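Local coordinates for protein putative TetR-family transcriptional regulator (Syntrophomonas wolfei subsp. wolfei, PDB 3LWJ) that probably binds DNA through an N-terminal helix-turn-helix domain and regulates transcription, as a two-subunit, all-helical member of the TetR family, at residues I109-A114 against K170-K175; E65-Q70 against T105-Y110; E91-T96 against A162-S167; D23-K28 against V54-I59. One frame throughout, in Å; residues are numbered along the deposited sequence. Where two conformers were deposited one is given.

Contact 1. Residues I109-A114 against K170-K175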
loop_
_atom_site.group_PDB
_atom_site.type_symbol
_atom_site.label_atom_id
_atom_site.label_comp_id
_atom_site.label_asym_id
_atom_site.label_seq_id
_atom_site.Cartn_x
_atom_site.Cartn_y
_atom_site.Cartn_z
ATOM N N ILE A 109 -7.968 11.045 1.042
ATOM C CA ILE A 109 -7.618 11.317 -0.350
ATOM C C ILE A 109 -6.320 10.591 -0.718
ATOM O O ILE A 109 -6.285 9.898 -1.712
ATOM C CB ILE A 109 -7.444 12.818 -0.642
ATOM C CG1 ILE A 109 -8.764 13.582 -0.493
ATOM C CG2 ILE A 109 -6.849 13.056 -2.069
ATOM C CD1 ILE A 109 -9.882 13.084 -1.375
ATOM N N TYR A 110 -5.276 10.728 0.112
ATOM C CA TYR A 110 -4.009 9.989 -0.075
ATOM C C TYR A 110 -4.217 8.500 -0.276
ATOM O O TYR A 110 -3.537 7.877 -1.103
ATOM C CB TYR A 110 -3.115 10.253 1.126
ATOM C CG TYR A 110 -1.863 9.435 1.254
ATOM C CD1 TYR A 110 -0.916 9.371 0.214
ATOM C CD2 TYR A 110 -1.577 8.773 2.460
ATOM C CE1 TYR A 110 0.267 8.621 0.372
ATOM C CE2 TYR A 110 -0.395 8.039 2.621
ATOM C CZ TYR A 110 0.521 7.984 1.567
ATOM O OH TYR A 110 1.671 7.261 1.724
ATOM N N SER A 111 -5.153 7.937 0.486
ATOM C CA SER A 111 -5.426 6.494 0.501
ATOM C C SER A 111 -6.324 6.049 -0.624
ATOM O O SER A 111 -6.483 4.852 -0.844
ATOM C CB SER A 111 -6.094 6.086 1.826
ATOM O OG SER A 111 -5.263 6.387 2.932
ATOM N N ARG A 112 -6.933 6.996 -1.314
ATOM C CA ARG A 112 -7.853 6.666 -2.401
ATOM C C ARG A 112 -7.269 6.899 -3.804
ATOM O O ARG A 112 -7.614 6.180 -4.715
ATOM C CB ARG A 112 -9.146 7.459 -2.264
ATOM C CG ARG A 112 -10.017 7.026 -1.097
ATOM C CD ARG A 112 -11.383 7.725 -1.171
ATOM N NE ARG A 112 -12.304 7.171 -0.177
ATOM C CZ ARG A 112 -12.931 6.006 -0.308
ATOM N NH1 ARG A 112 -12.745 5.257 -1.397
ATOM N NH2 ARG A 112 -13.743 5.576 0.657
ATOM N N VAL A 113 -6.405 7.897 -3.969
ATOM C CA VAL A 113 -5.975 8.278 -5.311
ATOM C C VAL A 113 -4.670 7.615 -5.796
ATOM O O VAL A 113 -4.292 7.803 -6.948
ATOM C CB VAL A 113 -5.864 9.806 -5.467
ATOM C CG1 VAL A 113 -7.214 10.494 -5.095
ATOM C CG2 VAL A 113 -4.641 10.354 -4.720
ATOM N N ALA A 114 -3.999 6.848 -4.938
ATOM C CA ALA A 114 -2.787 6.102 -5.332
ATOM C C ALA A 114 -3.038 5.171 -6.500
ATOM O O ALA A 114 -4.020 4.445 -6.485
ATOM C CB ALA A 114 -2.245 5.318 -4.140
ATOM N N LYS A 170 -6.862 0.778 5.572
ATOM C CA LYS A 170 -7.849 -0.094 6.220
ATOM C C LYS A 170 -8.683 0.618 7.281
ATOM O O LYS A 170 -9.841 0.229 7.534
ATOM C CB LYS A 170 -7.197 -1.344 6.819
ATOM C CG LYS A 170 -6.604 -2.283 5.776
ATOM C CD LYS A 170 -6.179 -3.708 6.340
ATOM C CE LYS A 170 -7.320 -4.544 6.944
ATOM N NZ LYS A 170 -7.147 -6.033 6.786
ATOM N N TRP A 171 -8.129 1.651 7.905
ATOM C CA TRP A 171 -8.909 2.423 8.884
ATOM C C TRP A 171 -9.829 3.406 8.179
ATOM O O TRP A 171 -11.069 3.297 8.280
ATOM C CB TRP A 171 -7.995 3.150 9.841
ATOM C CG TRP A 171 -8.660 4.187 10.686
ATOM C CD1 TRP A 171 -9.713 4.009 11.535
ATOM C CD2 TRP A 171 -8.278 5.559 10.805
ATOM N NE1 TRP A 171 -10.029 5.198 12.149
ATOM C CE2 TRP A 171 -9.153 6.162 11.723
ATOM C CE3 TRP A 171 -7.272 6.334 10.230
ATOM C CZ2 TRP A 171 -9.067 7.508 12.066
ATOM C CZ3 TRP A 171 -7.184 7.679 10.584
ATOM C CH2 TRP A 171 -8.081 8.248 11.484
ATOM N N VAL A 172 -9.226 4.328 7.416
ATOM C CA VAL A 172 -9.956 5.459 6.868
ATOM C C VAL A 172 -10.744 5.131 5.595
ATOM O O VAL A 172 -11.758 5.764 5.350
ATOM C CB VAL A 172 -9.029 6.732 6.670
ATOM C CG1 VAL A 172 -8.143 6.617 5.398
ATOM C CG2 VAL A 172 -9.866 7.980 6.638
ATOM N N VAL A 173 -10.303 4.176 4.781
ATOM C CA VAL A 173 -11.076 3.819 3.597
ATOM C C VAL A 173 -11.964 2.578 3.824
ATOM O O VAL A 173 -13.179 2.669 3.636
ATOM C CB VAL A 173 -10.232 3.649 2.343
ATOM C CG1 VAL A 173 -11.073 3.115 1.194
ATOM C CG2 VAL A 173 -9.577 4.992 1.962
ATOM N N LEU A 174 -11.386 1.439 4.203
ATOM C CA LEU A 174 -12.189 0.223 4.426
ATOM C C LEU A 174 -13.077 0.276 5.661
ATOM O O LEU A 174 -14.105 -0.410 5.714
ATOM C CB LEU A 174 -11.315 -1.016 4.559
ATOM C CG LEU A 174 -10.470 -1.428 3.369
ATOM C CD1 LEU A 174 -10.010 -2.856 3.610
ATOM C CD2 LEU A 174 -11.292 -1.347 2.110
ATOM N N LYS A 175 -12.708 1.096 6.636
ATOM C CA LYS A 175 -13.400 1.115 7.928
ATOM C C LYS A 175 -13.408 -0.302 8.498
ATOM O O LYS A 175 -14.378 -0.692 9.097
ATOM C CB LYS A 175 -14.864 1.584 7.797
ATOM C CG LYS A 175 -15.160 2.724 6.824
ATOM C CD LYS A 175 -14.845 4.074 7.433
ATOM C CE LYS A 175 -15.209 5.211 6.473
ATOM N NZ LYS A 175 -14.239 6.340 6.608
#

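Contact 2. Residues E65-Q70 against T105-Y110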
loop_
_atom_site.group_PDB
_atom_site.type_symbol
_atom_site.label_atom_id
_atom_site.label_comp_id
_atom_site.label_asym_id
_atom_site.label_seq_id
_atom_site.Cartn_x
_atom_site.Cartn_y
_atom_site.Cartn_z
ATOM N N GLU A 65 2.942 18.472 0.682
ATOM C CA GLU A 65 4.133 19.145 1.225
ATOM C C GLU A 65 3.950 19.567 2.685
ATOM O O GLU A 65 4.827 19.365 3.514
ATOM C CB GLU A 65 4.449 20.419 0.440
ATOM C CG GLU A 65 5.221 20.172 -0.835
ATOM C CD GLU A 65 5.243 21.386 -1.785
ATOM O OE1 GLU A 65 4.796 22.502 -1.391
ATOM O OE2 GLU A 65 5.708 21.202 -2.936
ATOM N N ASP A 66 2.819 20.197 2.964
ATOM C CA ASP A 66 2.469 20.604 4.316
ATOM C C ASP A 66 2.383 19.378 5.212
ATOM O O ASP A 66 2.822 19.411 6.342
ATOM C CB ASP A 66 1.127 21.308 4.295
ATOM C CG ASP A 66 1.216 22.727 3.688
ATOM O OD1 ASP A 66 2.314 23.113 3.244
ATOM O OD2 ASP A 66 0.196 23.450 3.639
ATOM N N PHE A 67 1.823 18.298 4.677
ATOM C CA PHE A 67 1.622 17.045 5.412
ATOM C C PHE A 67 2.968 16.419 5.787
ATOM O O PHE A 67 3.205 16.086 6.944
ATOM C CB PHE A 67 0.807 16.115 4.518
ATOM C CG PHE A 67 0.058 14.981 5.210
ATOM C CD1 PHE A 67 -0.246 14.979 6.577
ATOM C CD2 PHE A 67 -0.407 13.928 4.424
ATOM C CE1 PHE A 67 -0.975 13.935 7.135
ATOM C CE2 PHE A 67 -1.138 12.885 4.975
ATOM C CZ PHE A 67 -1.430 12.893 6.342
ATOM N N ALA A 68 3.844 16.262 4.799
ATOM C CA ALA A 68 5.210 15.739 5.035
ATOM C C ALA A 68 5.924 16.601 6.066
ATOM O O ALA A 68 6.614 16.101 6.936
ATOM C CB ALA A 68 6.041 15.710 3.706
ATOM N N LYS A 69 5.762 17.904 5.933
ATOM C CA LYS A 69 6.419 18.842 6.785
ATOM C C LYS A 69 5.969 18.676 8.242
ATOM O O LYS A 69 6.782 18.758 9.166
ATOM C CB LYS A 69 6.148 20.268 6.300
ATOM C CG LYS A 69 6.961 21.285 7.050
ATOM C CD LYS A 69 6.691 22.709 6.621
ATOM C CE LYS A 69 7.610 23.635 7.413
ATOM N NZ LYS A 69 7.245 25.045 7.220
ATOM N N GLN A 70 4.679 18.462 8.442
ATOM C CA GLN A 70 4.134 18.263 9.792
ATOM C C GLN A 70 4.593 16.921 10.432
ATOM O O GLN A 70 4.948 16.876 11.621
ATOM C CB GLN A 70 2.612 18.360 9.736
ATOM C CG GLN A 70 1.879 18.353 11.082
ATOM C CD GLN A 70 0.365 18.216 10.893
ATOM O OE1 GLN A 70 -0.147 18.386 9.774
ATOM N NE2 GLN A 70 -0.350 17.879 11.975
ATOM N N THR A 105 -9.216 13.810 6.473
ATOM C CA THR A 105 -9.780 13.923 5.151
ATOM C C THR A 105 -8.644 13.805 4.081
ATOM O O THR A 105 -8.807 13.138 3.046
ATOM C CB THR A 105 -10.624 15.193 5.066
ATOM O OG1 THR A 105 -9.786 16.305 5.360
ATOM C CG2 THR A 105 -11.829 15.150 6.114
ATOM N N LEU A 106 -7.484 14.394 4.363
ATOM C CA LEU A 106 -6.313 14.270 3.489
ATOM C C LEU A 106 -5.770 12.837 3.452
ATOM O O LEU A 106 -5.382 12.350 2.375
ATOM C CB LEU A 106 -5.210 15.265 3.907
ATOM C CG LEU A 106 -3.911 15.262 3.089
ATOM C CD1 LEU A 106 -4.196 15.357 1.577
ATOM C CD2 LEU A 106 -2.978 16.351 3.544
ATOM N N SER A 107 -5.721 12.183 4.619
ATOM C CA SER A 107 -5.347 10.771 4.709
ATOM C C SER A 107 -6.279 9.944 3.831
ATOM O O SER A 107 -5.856 9.039 3.133
ATOM C CB SER A 107 -5.407 10.272 6.168
ATOM O OG SER A 107 -4.343 10.813 6.988
ATOM N N GLU A 108 -7.560 10.260 3.849
ATOM C CA GLU A 108 -8.491 9.578 2.957
ATOM C C GLU A 108 -8.140 9.787 1.475
ATOM O O GLU A 108 -8.023 8.809 0.733
ATOM C CB GLU A 108 -9.921 10.004 3.219
ATOM C CG GLU A 108 -10.912 8.907 2.852
ATOM C CD GLU A 108 -12.373 9.336 3.003
ATOM O OE1 GLU A 108 -12.729 9.946 4.042
ATOM O OE2 GLU A 108 -13.143 9.064 2.056
ATOM N N ILE A 109 -7.968 11.045 1.042
ATOM C CA ILE A 109 -7.618 11.317 -0.350
ATOM C C ILE A 109 -6.320 10.591 -0.718
ATOM O O ILE A 109 -6.285 9.898 -1.712
ATOM C CB ILE A 109 -7.444 12.818 -0.642
ATOM C CG1 ILE A 109 -8.764 13.582 -0.493
ATOM C CG2 ILE A 109 -6.849 13.056 -2.069
ATOM C CD1 ILE A 109 -9.882 13.084 -1.375
ATOM N N TYR A 110 -5.276 10.728 0.112
ATOM C CA TYR A 110 -4.009 9.989 -0.075
ATOM C C TYR A 110 -4.217 8.500 -0.276
ATOM O O TYR A 110 -3.537 7.877 -1.103
ATOM C CB TYR A 110 -3.115 10.253 1.126
ATOM C CG TYR A 110 -1.863 9.435 1.254
ATOM C CD1 TYR A 110 -0.916 9.371 0.214
ATOM C CD2 TYR A 110 -1.577 8.773 2.460
ATOM C CE1 TYR A 110 0.267 8.621 0.372
ATOM C CE2 TYR A 110 -0.395 8.039 2.621
ATOM C CZ TYR A 110 0.521 7.984 1.567
ATOM O OH TYR A 110 1.671 7.261 1.724
#

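Contact 3. Residues E91-T96 against A162-S167. With EDO (1,2-ethanediol), chain B.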
loop_
_atom_site.group_PDB
_atom_site.type_symbol
_atom_site.label_atom_id
_atom_site.label_comp_id
_atom_site.label_asym_id
_atom_site.label_seq_id
_atom_site.Cartn_x
_atom_site.Cartn_y
_atom_site.Cartn_z
ATOM N N GLU A 91 8.042 5.058 19.166
ATOM C CA GLU A 91 7.126 6.168 19.401
ATOM C C GLU A 91 6.956 7.047 18.194
ATOM O O GLU A 91 5.892 7.662 18.052
ATOM C CB GLU A 91 7.570 7.071 20.557
ATOM C CG GLU A 91 7.061 6.698 21.885
ATOM C CD GLU A 91 5.576 6.408 21.941
ATOM O OE1 GLU A 91 4.728 7.282 21.625
ATOM O OE2 GLU A 91 5.281 5.276 22.353
ATOM N N THR A 92 7.987 7.159 17.346
ATOM C CA THR A 92 7.818 7.975 16.143
ATOM C C THR A 92 6.702 7.403 15.225
ATOM O O THR A 92 6.058 8.146 14.512
ATOM C CB THR A 92 9.104 8.194 15.335
ATOM O OG1 THR A 92 9.797 6.944 15.102
ATOM C CG2 THR A 92 10.035 9.187 16.074
ATOM N N LYS A 93 6.475 6.097 15.291
ATOM C CA LYS A 93 5.438 5.483 14.445
ATOM C C LYS A 93 4.075 5.892 14.999
ATOM O O LYS A 93 3.216 6.342 14.262
ATOM C CB LYS A 93 5.618 3.973 14.387
ATOM C CG LYS A 93 6.996 3.499 13.970
ATOM C CD LYS A 93 7.479 4.116 12.683
ATOM C CE LYS A 93 8.936 3.801 12.482
ATOM N NZ LYS A 93 9.857 4.633 13.324
ATOM N N ARG A 94 3.911 5.849 16.318
ATOM C CA ARG A 94 2.694 6.389 16.904
ATOM C C ARG A 94 2.475 7.870 16.547
ATOM O O ARG A 94 1.386 8.247 16.094
ATOM C CB ARG A 94 2.649 6.171 18.409
ATOM C CG ARG A 94 1.566 6.962 19.062
ATOM C CD ARG A 94 1.040 6.374 20.379
ATOM N NE ARG A 94 2.039 5.726 21.219
ATOM C CZ ARG A 94 1.826 4.603 21.898
ATOM N NH1 ARG A 94 0.644 3.997 21.814
ATOM N NH2 ARG A 94 2.792 4.085 22.670
ATOM N N LEU A 95 3.498 8.706 16.736
ATOM C CA LEU A 95 3.407 10.102 16.296
ATOM C C LEU A 95 2.943 10.233 14.877
ATOM O O LEU A 95 2.081 11.064 14.603
ATOM C CB LEU A 95 4.748 10.854 16.374
ATOM C CG LEU A 95 5.119 11.455 17.695
ATOM C CD1 LEU A 95 6.463 12.168 17.559
ATOM C CD2 LEU A 95 4.002 12.381 18.206
ATOM N N THR A 96 3.541 9.464 13.957
ATOM C CA THR A 96 3.186 9.594 12.558
ATOM C C THR A 96 1.726 9.238 12.390
ATOM O O THR A 96 0.992 9.939 11.700
ATOM C CB THR A 96 4.026 8.679 11.636
ATOM O OG1 THR A 96 5.409 9.000 11.772
ATOM C CG2 THR A 96 3.579 8.835 10.201
ATOM N N ALA A 162 5.165 1.394 3.875
ATOM C CA ALA A 162 4.137 0.471 3.364
ATOM C C ALA A 162 3.110 0.085 4.420
ATOM O O ALA A 162 1.886 0.089 4.162
ATOM C CB ALA A 162 4.788 -0.786 2.721
ATOM N N ILE A 163 3.558 -0.303 5.604
ATOM C CA ILE A 163 2.615 -0.714 6.649
ATOM C C ILE A 163 1.782 0.478 7.116
ATOM O O ILE A 163 0.586 0.358 7.484
ATOM C CB ILE A 163 3.301 -1.468 7.827
ATOM C CG1 ILE A 163 2.288 -2.200 8.718
ATOM C CG2 ILE A 163 4.129 -0.554 8.693
ATOM C CD1 ILE A 163 1.209 -2.927 8.008
ATOM N N GLU A 164 2.413 1.634 7.157
ATOM C CA GLU A 164 1.689 2.847 7.537
ATOM C C GLU A 164 0.618 3.139 6.482
ATOM O O GLU A 164 -0.514 3.403 6.810
ATOM C CB GLU A 164 2.649 4.023 7.691
ATOM C CG GLU A 164 3.509 3.924 8.941
ATOM C CD GLU A 164 4.484 5.055 9.098
ATOM O OE1 GLU A 164 4.792 5.718 8.096
ATOM O OE2 GLU A 164 4.970 5.247 10.227
ATOM N N LYS A 165 0.969 3.054 5.199
ATOM C CA LYS A 165 0.003 3.321 4.150
ATOM C C LYS A 165 -1.148 2.306 4.206
ATOM O O LYS A 165 -2.319 2.634 4.020
ATOM C CB LYS A 165 0.638 3.101 2.766
ATOM C CG LYS A 165 1.237 4.205 2.019
ATOM C CD LYS A 165 1.865 3.626 0.700
ATOM C CE LYS A 165 0.871 3.594 -0.468
ATOM N NZ LYS A 165 0.635 4.975 -1.091
ATOM N N PHE A 166 -0.792 1.045 4.301
ATOM C CA PHE A 166 -1.787 -0.045 4.250
ATOM C C PHE A 166 -2.731 -0.026 5.459
ATOM O O PHE A 166 -3.920 -0.184 5.304
ATOM C CB PHE A 166 -1.128 -1.408 4.196
ATOM C CG PHE A 166 -2.107 -2.557 3.933
ATOM C CD1 PHE A 166 -3.090 -2.438 2.976
ATOM C CD2 PHE A 166 -1.992 -3.750 4.609
ATOM C CE1 PHE A 166 -3.970 -3.473 2.686
ATOM C CE2 PHE A 166 -2.870 -4.805 4.338
ATOM C CZ PHE A 166 -3.865 -4.657 3.362
ATOM N N SER A 167 -2.190 0.189 6.646
ATOM C CA SER A 167 -3.042 0.243 7.853
ATOM C C SER A 167 -3.907 1.536 7.856
ATOM O O SER A 167 -5.049 1.513 8.322
ATOM C CB SER A 167 -2.152 0.135 9.094
ATOM O OG SER A 167 -1.505 1.380 9.298
HETATM C C1 EDO B . 12.471 6.993 10.676
HETATM O O1 EDO B . 12.045 8.094 11.521
HETATM C C2 EDO B . 12.039 5.561 11.008
HETATM O O2 EDO B . 12.530 5.044 12.259
HETATM O O HOH W 1 6.780 7.110 10.368
#

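Contact 4. Residues D23-K28 against V54-I59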
loop_
_atom_site.group_PDB
_atom_site.type_symbol
_atom_site.label_atom_id
_atom_site.label_comp_id
_atom_site.label_asym_id
_atom_site.label_seq_id
_atom_site.Cartn_x
_atom_site.Cartn_y
_atom_site.Cartn_z
ATOM N N ASP A 23 -12.147 19.774 0.900
ATOM C CA ASP A 23 -13.587 19.482 1.085
ATOM C C ASP A 23 -14.259 19.006 -0.198
ATOM O O ASP A 23 -15.059 18.070 -0.172
ATOM C CB ASP A 23 -14.365 20.702 1.625
ATOM C CG ASP A 23 -13.908 21.134 3.034
ATOM O OD1 ASP A 23 -13.166 20.392 3.701
ATOM O OD2 ASP A 23 -14.275 22.244 3.456
ATOM N N LEU A 24 -13.965 19.681 -1.313
ATOM C CA LEU A 24 -14.533 19.317 -2.619
ATOM C C LEU A 24 -14.022 17.936 -3.112
ATOM O O LEU A 24 -14.775 17.148 -3.723
ATOM C CB LEU A 24 -14.242 20.409 -3.671
ATOM C CG LEU A 24 -15.098 21.684 -3.694
ATOM C CD1 LEU A 24 -14.411 22.731 -4.561
ATOM C CD2 LEU A 24 -16.506 21.417 -4.225
ATOM N N PHE A 25 -12.748 17.639 -2.846
ATOM C CA PHE A 25 -12.178 16.347 -3.211
ATOM C C PHE A 25 -12.945 15.217 -2.484
ATOM O O PHE A 25 -13.357 14.240 -3.112
ATOM C CB PHE A 25 -10.668 16.266 -2.861
ATOM C CG PHE A 25 -9.769 17.177 -3.681
ATOM C CD1 PHE A 25 -10.186 17.757 -4.852
ATOM C CD2 PHE A 25 -8.455 17.371 -3.284
ATOM C CE1 PHE A 25 -9.348 18.556 -5.572
ATOM C CE2 PHE A 25 -7.607 18.172 -4.006
ATOM C CZ PHE A 25 -8.049 18.778 -5.133
ATOM N N ILE A 26 -13.143 15.383 -1.177
ATOM C CA ILE A 26 -13.943 14.452 -0.356
ATOM C C ILE A 26 -15.397 14.329 -0.842
ATOM O O ILE A 26 -15.929 13.237 -0.931
ATOM C CB ILE A 26 -13.986 14.907 1.129
ATOM C CG1 ILE A 26 -12.614 14.742 1.777
ATOM C CG2 ILE A 26 -15.064 14.126 1.901
ATOM C CD1 ILE A 26 -12.146 13.323 1.848
ATOM N N GLU A 27 -16.019 15.452 -1.183
ATOM C CA GLU A 27 -17.452 15.486 -1.510
ATOM C C GLU A 27 -17.798 14.998 -2.928
ATOM O O GLU A 27 -18.793 14.288 -3.119
ATOM C CB GLU A 27 -17.956 16.902 -1.322
ATOM C CG GLU A 27 -19.411 17.089 -1.648
ATOM C CD GLU A 27 -19.810 18.545 -1.650
ATOM O OE1 GLU A 27 -19.446 19.249 -0.686
ATOM O OE2 GLU A 27 -20.485 18.976 -2.611
ATOM N N LYS A 28 -17.003 15.418 -3.919
ATOM C CA LYS A 28 -17.276 15.115 -5.341
ATOM C C LYS A 28 -16.330 14.077 -5.945
ATOM O O LYS A 28 -16.620 13.538 -7.032
ATOM C CB LYS A 28 -17.167 16.388 -6.201
ATOM C CG LYS A 28 -18.014 17.583 -5.757
ATOM C CD LYS A 28 -17.840 18.776 -6.710
ATOM C CE LYS A 28 -18.045 18.382 -8.181
ATOM N NZ LYS A 28 -18.289 19.548 -9.097
ATOM N N VAL A 54 -1.567 26.632 -10.389
ATOM C CA VAL A 54 -1.824 26.606 -11.829
ATOM C C VAL A 54 -2.950 25.604 -12.162
ATOM O O VAL A 54 -3.682 25.791 -13.146
ATOM C CB VAL A 54 -0.531 26.313 -12.657
ATOM C CG1 VAL A 54 -0.701 26.802 -14.089
ATOM C CG2 VAL A 54 0.698 26.987 -12.036
ATOM N N ASP A 55 -3.124 24.575 -11.324
ATOM C CA ASP A 55 -4.158 23.527 -11.509
ATOM C C ASP A 55 -4.398 22.668 -10.220
ATOM O O ASP A 55 -3.867 23.007 -9.166
ATOM C CB ASP A 55 -3.829 22.652 -12.746
ATOM C CG ASP A 55 -2.675 21.704 -12.540
ATOM O OD1 ASP A 55 -2.247 21.457 -11.392
ATOM O OD2 ASP A 55 -2.208 21.144 -13.562
ATOM N N LYS A 56 -5.197 21.594 -10.297
ATOM C CA LYS A 56 -5.459 20.727 -9.116
ATOM C C LYS A 56 -4.207 20.030 -8.570
ATOM O O LYS A 56 -4.065 19.823 -7.356
ATOM C CB LYS A 56 -6.478 19.630 -9.415
ATOM C CG LYS A 56 -7.920 20.010 -9.341
ATOM C CD LYS A 56 -8.791 18.756 -9.472
ATOM C CE LYS A 56 -8.716 18.136 -10.872
ATOM N NZ LYS A 56 -9.607 16.979 -11.078
ATOM N N GLU A 57 -3.327 19.624 -9.476
ATOM C CA GLU A 57 -2.151 18.895 -9.079
ATOM C C GLU A 57 -1.211 19.787 -8.272
ATOM O O GLU A 57 -0.506 19.303 -7.389
ATOM C CB GLU A 57 -1.437 18.301 -10.291
ATOM C CG GLU A 57 -2.150 17.077 -10.856
ATOM C CD GLU A 57 -3.513 17.411 -11.462
ATOM O OE1 GLU A 57 -3.586 18.358 -12.273
ATOM O OE2 GLU A 57 -4.523 16.746 -11.118
ATOM N N ASP A 58 -1.187 21.080 -8.577
ATOM C CA ASP A 58 -0.432 22.030 -7.770
ATOM C C ASP A 58 -1.029 22.068 -6.364
ATOM O O ASP A 58 -0.304 22.196 -5.384
ATOM C CB ASP A 58 -0.435 23.427 -8.409
ATOM C CG ASP A 58 0.505 23.526 -9.611
ATOM O OD1 ASP A 58 1.640 23.011 -9.532
ATOM O OD2 ASP A 58 0.117 24.129 -10.630
ATOM N N ILE A 59 -2.356 21.947 -6.269
ATOM C CA ILE A 59 -3.012 21.984 -4.953
ATOM C C ILE A 59 -2.662 20.720 -4.146
ATOM O O ILE A 59 -2.231 20.815 -2.991
ATOM C CB ILE A 59 -4.542 22.216 -5.049
ATOM C CG1 ILE A 59 -4.814 23.677 -5.431
ATOM C CG2 ILE A 59 -5.211 21.918 -3.719
ATOM C CD1 ILE A 59 -6.167 23.938 -5.984
#

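Contact 1. Residues I109-A114 against K170-K175
Val173 presents both of its methyl groups to helix 104-113, and the two find different partners there. CG2 packs against the C-terminal end of the helix, lying 3.7 Å from CB of Ser111 and equally near CG of Arg112. CG1 sits beneath the charged end of the same arginine, 3.4 Å from the plane of the Arg112 guanidinium and displaced toward its rim, with NH2 of Arg112 3.7 Å from CG1 of Val173. A smaller touch is made by CG1 of Val172, 3.8 Å from OG of Ser111. That hydroxyl is engaged by its own helix, through a hydrogen bond to the carbonyl oxygen of Ser107. The contact thus joins the C-terminal ends of helices 104-113 and 153-173, in the helical body that follows the DNA-binding domain of TetR-type proteins, where the second subunit packs close by. Arg112 gets over the valine because its chain runs extended from CG to NE before turning at the guanidinium (chi4 -77°). Two polar partners hold the group: NE forms a salt bridge with Glu108, and NH1 reaches the carbonyl oxygen of Gly115 of the second subunit. Replacement by an alanine would probably uncover CG1 of Val173 and leave both Glu108 and that intersubunit carbonyl without their mate. Just after Val173, NZ of Lys175 curls back to the carbonyl oxygen of Val172 at 2.8 Å.

Contact 2. Residues E65-Q70 against T105-Y110
A buried, largely apolar helix-to-helix contact, near the centre of the chain, brings the long helix 56-79 against the short helix 104-113, and one aromatic ring does most of the work. Phe67 lays a face of its ring against Leu106. The methyl CD2 of Leu106 stands 4.0 Å from the centroid of the Phe67 ring and 28° off its normal, a CH-pi contact. It does not sit squarely over the centre: its nearest ring atom is CD2 of Phe67, at 3.6 Å, followed by CG of Phe67, so the methyl bears on the side of the ring close to its root. The two side chains run antiparallel alongside one another, each with CG anti to its backbone nitrogen (chi1 -159° for Phe67 and 180° for Leu106), which sends both out from their helices into the interface between them. The far end of the ring meets something polar. OG of Ser107 approaches its edge, near the ring plane, 3.6 Å from CZ of Phe67. This buried hydroxyl has its hydrogen-bonding partners elsewhere, in the carbonyl oxygens of Phe100, near the end of helix 85-102, and Asn103, in the link to helix 104-113; its meeting with the ring is packing. Helix 85-102 adds Val99 against Phe67, helix 153-173 brings Leu168 against Ser107, and helix 10-28 reaches the same short helix through Leu22 and Ile26, which touch Thr105.

Contact 3. Residues E91-T96 against A162-S167
A water molecule bridges the two helices, donating to OG1 of Thr96 at 2.7 Å and to OE2 of Glu164 at 2.6 Å. The threonine hydroxyl gives its own proton to the carbonyl oxygen of Thr92, one turn back, and can therefore take one from the water. Glu164 reaches across with its chain extended beyond CG, and its OE2 lies 3.8 Å from CB of Thr96 and 3.7 Å from CD of Lys93, meeting carbon on both. The lysine's charge is elsewhere. Bends at chi2 and chi4 (-52° and -77°) carry NZ back over its own helix to OG1 of Thr92 and the carbonyl oxygen of Phe89, with a weak bond to an ethanediol, probably from crystallisation. An alanine in place of Lys93 would probably leave OE2 of Glu164 without its methylene neighbour and the carbonyl oxygen of Phe89 without its lysine donor. One water-bridged polar contact joins helices 85-102 and 153-173 in the all-helical body that follows the DNA-binding domain in TetR-type proteins.

Contact 4. Residues D23-K28 against V54-I59
The predicted helix-turn-helix of this TetR-type DNA-binding domain is flanked by the two helices that meet here, helix 10-28 before it and helix 56-79 after it. Phe25 joins them: with CG beside its backbone nitrogen (chi1 -68°), the ring is sent toward helix 56-79, which approaches it obliquely at two places. CE1 of Phe25 lies 3.9 Å from CD of Lys56, and on the other side of the ring CE2 comes within 4.5 Å of CG2 of Ile59, a looser touch. Only the aliphatic part of Lys56 is used on the ring: its chain bends at chi3, and NZ bonds to the carbonyl oxygens of Tyr30 and Thr33 in the loop after helix 10-28. Tyr30 also meets the Phe25 ring, their planes at about 55°. The start of helix 56-79 carries a capping box. Asp55, the N-cap, takes the backbone N of Asp58 on OD1 at 3.0 Å, while the return bond, from the backbone N of Asp55 to OD2 of Asp58, is weak at 3.3 Å.

Along the chain contact 4 closes first, before any other opens, and its two helices bracket the predicted helix-turn-helix. Contacts 1, 2 and 3 lie in the helical body. Contacts 1 and 2 share helix 104-113 with Ile109 and Tyr110, their centres about 12 Å apart; contacts 1 and 3 share helix 153-173, centres about 14 Å apart, and both touch the second subunit. Helix 56-79 serves both contact 2 and contact 4, running from the DNA-binding domain into the body. A second route is packing of Ile109 CD1 on Phe25 CB, at 3.6 Å. Contacts 3 and 4 are the farthest pair, centres about 25 Å apart. These links are consistent with TetR-type regulators, in which ligand binding in the body is typically passed on to the DNA-binding domain.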